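Local coordinates for protein, related to general stress protein 26(GS26) of B.subtilis (Clostridium acetobutylicum, PDB 2HQ7) that belongs to the pyridoxamine 5'-phosphate oxidase family, is related to general stress protein 26, and is probably a flavin-binding oxidoreductase, at residues 95-100 with 110-115. Residues are numbered along the deposited sequence; the frame is centred on the assembly and turned at random.
Sequences SKEMLW and LGIDDP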
loop_
_atom_site.group_PDB
_atom_site.type_symbol
_atom_site.label_atom_id
_atom_site.label_comp_id
_atom_site.label_asym_id
_atom_site.label_seq_id
_atom_site.Cartn_x
_atom_site.Cartn_y
_atom_site.Cartn_z
ATOM N N SER B 95 -24.630 7.250 10.562
ATOM C CA SER B 95 -23.225 7.537 10.291
ATOM C C SER B 95 -22.938 7.574 8.799
ATOM O O SER B 95 -22.236 8.474 8.299
ATOM C CB SER B 95 -22.331 6.498 10.974
ATOM O OG SER B 95 -22.587 6.465 12.374
ATOM N N LYS B 96 -23.498 6.597 8.106
ATOM C CA LYS B 96 -23.368 6.465 6.699
ATOM C C LYS B 96 -23.884 7.700 6.010
ATOM O O LYS B 96 -23.265 8.174 5.106
ATOM C CB LYS B 96 -24.070 5.179 6.244
ATOM C CG LYS B 96 -23.230 3.945 6.619
ATOM C CD LYS B 96 -23.930 2.609 6.369
ATOM C CE LYS B 96 -23.584 2.015 5.024
ATOM N NZ LYS B 96 -24.274 0.701 4.780
ATOM N N GLU B 97 -25.006 8.233 6.488
ATOM C CA GLU B 97 -25.570 9.476 5.972
ATOM C C GLU B 97 -24.694 10.697 6.275
ATOM O O GLU B 97 -24.481 11.538 5.401
ATOM C CB GLU B 97 -26.939 9.689 6.598
ATOM C CG GLU B 97 -27.664 10.896 6.123
ATOM C CD GLU B 97 -29.028 10.986 6.762
ATOM O OE1 GLU B 97 -29.112 10.823 7.999
ATOM O OE2 GLU B 97 -30.007 11.208 6.027
HETATM N N MSE B 98 -24.193 10.808 7.504
HETATM C CA MSE B 98 -23.336 11.926 7.860
HETATM C C MSE B 98 -21.997 11.913 7.142
HETATM O O MSE B 98 -21.400 12.961 6.939
HETATM C CB MSE B 98 -23.074 11.974 9.343
HETATM C CG MSE B 98 -24.177 12.671 10.073
HETATM SE SE MSE B 98 -23.814 12.742 11.966
HETATM C CE MSE B 98 -24.233 10.870 12.437
ATOM N N LEU B 99 -21.529 10.740 6.744
ATOM C CA LEU B 99 -20.240 10.651 6.070
ATOM C C LEU B 99 -20.315 10.712 4.560
ATOM O O LEU B 99 -19.294 10.943 3.900
ATOM C CB LEU B 99 -19.590 9.344 6.506
ATOM C CG LEU B 99 -19.132 9.318 7.947
ATOM C CD1 LEU B 99 -18.828 7.847 8.291
ATOM C CD2 LEU B 99 -17.902 10.310 8.102
ATOM N N TRP B 100 -21.514 10.501 4.008
ATOM C CA TRP B 100 -21.745 10.569 2.564
ATOM C C TRP B 100 -21.204 11.861 1.970
ATOM O O TRP B 100 -21.332 12.924 2.578
ATOM C CB TRP B 100 -23.247 10.433 2.260
ATOM C CG TRP B 100 -23.612 10.474 0.800
ATOM C CD1 TRP B 100 -23.923 11.576 0.074
ATOM C CD2 TRP B 100 -23.708 9.364 -0.100
ATOM N NE1 TRP B 100 -24.208 11.228 -1.227
ATOM C CE2 TRP B 100 -24.093 9.872 -1.354
ATOM C CE3 TRP B 100 -23.534 7.987 0.043
ATOM C CZ2 TRP B 100 -24.269 9.055 -2.475
ATOM C CZ3 TRP B 100 -23.722 7.178 -1.060
ATOM C CH2 TRP B 100 -24.091 7.716 -2.303
ATOM N N LEU B 110 -27.330 3.972 -5.762
ATOM C CA LEU B 110 -28.569 3.916 -4.956
ATOM C C LEU B 110 -28.495 4.681 -3.636
ATOM O O LEU B 110 -29.337 4.477 -2.757
ATOM C CB LEU B 110 -28.940 2.471 -4.657
ATOM C CG LEU B 110 -29.261 1.553 -5.829
ATOM C CD1 LEU B 110 -29.911 0.280 -5.273
ATOM C CD2 LEU B 110 -30.182 2.224 -6.810
ATOM N N GLY B 111 -27.477 5.526 -3.485
ATOM C CA GLY B 111 -27.407 6.426 -2.368
ATOM C C GLY B 111 -26.899 5.771 -1.118
ATOM O O GLY B 111 -26.216 4.762 -1.161
ATOM N N ILE B 112 -27.227 6.392 0.012
ATOM C CA ILE B 112 -26.839 5.919 1.327
ATOM C C ILE B 112 -27.247 4.472 1.529
ATOM O O ILE B 112 -26.549 3.725 2.208
ATOM C CB ILE B 112 -27.420 6.846 2.434
ATOM C CG1 ILE B 112 -26.675 8.181 2.398
ATOM C CG2 ILE B 112 -27.358 6.176 3.820
ATOM C CD1 ILE B 112 -27.563 9.442 2.636
ATOM N N ASP B 113 -28.358 4.066 0.927
ATOM C CA ASP B 113 -28.837 2.697 1.089
ATOM C C ASP B 113 -28.272 1.705 0.080
ATOM O O ASP B 113 -28.677 0.555 0.083
ATOM C CB ASP B 113 -30.360 2.652 1.024
ATOM C CG ASP B 113 -31.004 3.589 2.011
ATOM O OD1 ASP B 113 -30.981 3.270 3.213
ATOM O OD2 ASP B 113 -31.504 4.650 1.574
ATOM N N ASP B 114 -27.346 2.133 -0.779
ATOM C CA ASP B 114 -26.712 1.228 -1.739
ATOM C C ASP B 114 -26.098 0.083 -0.946
ATOM O O ASP B 114 -25.408 0.322 0.049
ATOM C CB ASP B 114 -25.647 1.965 -2.546
ATOM C CG ASP B 114 -25.211 1.217 -3.814
ATOM O OD1 ASP B 114 -24.621 0.118 -3.735
ATOM O OD2 ASP B 114 -25.395 1.784 -4.906
ATOM N N PRO B 115 -26.386 -1.170 -1.334
ATOM C CA PRO B 115 -25.823 -2.261 -0.562
ATOM C C PRO B 115 -24.303 -2.374 -0.679
ATOM O O PRO B 115 -23.709 -3.033 0.140
ATOM C CB PRO B 115 -26.506 -3.500 -1.147
ATOM C CG PRO B 115 -26.939 -3.100 -2.489
ATOM C CD PRO B 115 -27.251 -1.657 -2.429
HETATM O O HOH W 1 -25.900 1.171 2.453
#
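I112 reaches from the loop before strand 117-131 into the groove between E97 and W100 at the C-terminal end of helix 93-99. From its CB the side chain forks. CG2 packs against the helix backbone, 4.2 Å from K96 CB and also near the amide N of E97. The other branch is set beside its own backbone N (chi1 -71°), which brings CG1 against the indole, 3.9 Å from W100 CE3, while it also touches E97 CA. At the tip, I112 CD1 ends on the flank of E97, 3.8 Å from its CG and nearly as close to its CA. E97 meets this methyl with CB and CG, and its carboxylate lies farther out, in a long, weak ion pair with R93.

W100, the first residue to leave helical geometry, lays the six-membered ring of its indole on G111 and I112. The amide N of I112 lies over one face of the indole, 3.7 Å from W100 CZ3, and W100 CH2 packs 3.6 Å from G111 CA. Y117 meets W100 edge-to-face, tying the indole to the strand that follows the loop. The loop is braced internally by D114, whose OD2 accepts the N-H of L110 through its anti lone pair, and whose N donates to G111 O.

A single water completes the contact: it accepts from K96 NZ at 2.9 Å and donates to the carbonyl oxygens of I112 and D114. Direct contact across this surface junction is thus van der Waals in character, with the polar link passing through water; the lysine charge would probably polarise that water and strengthen its two donated bonds.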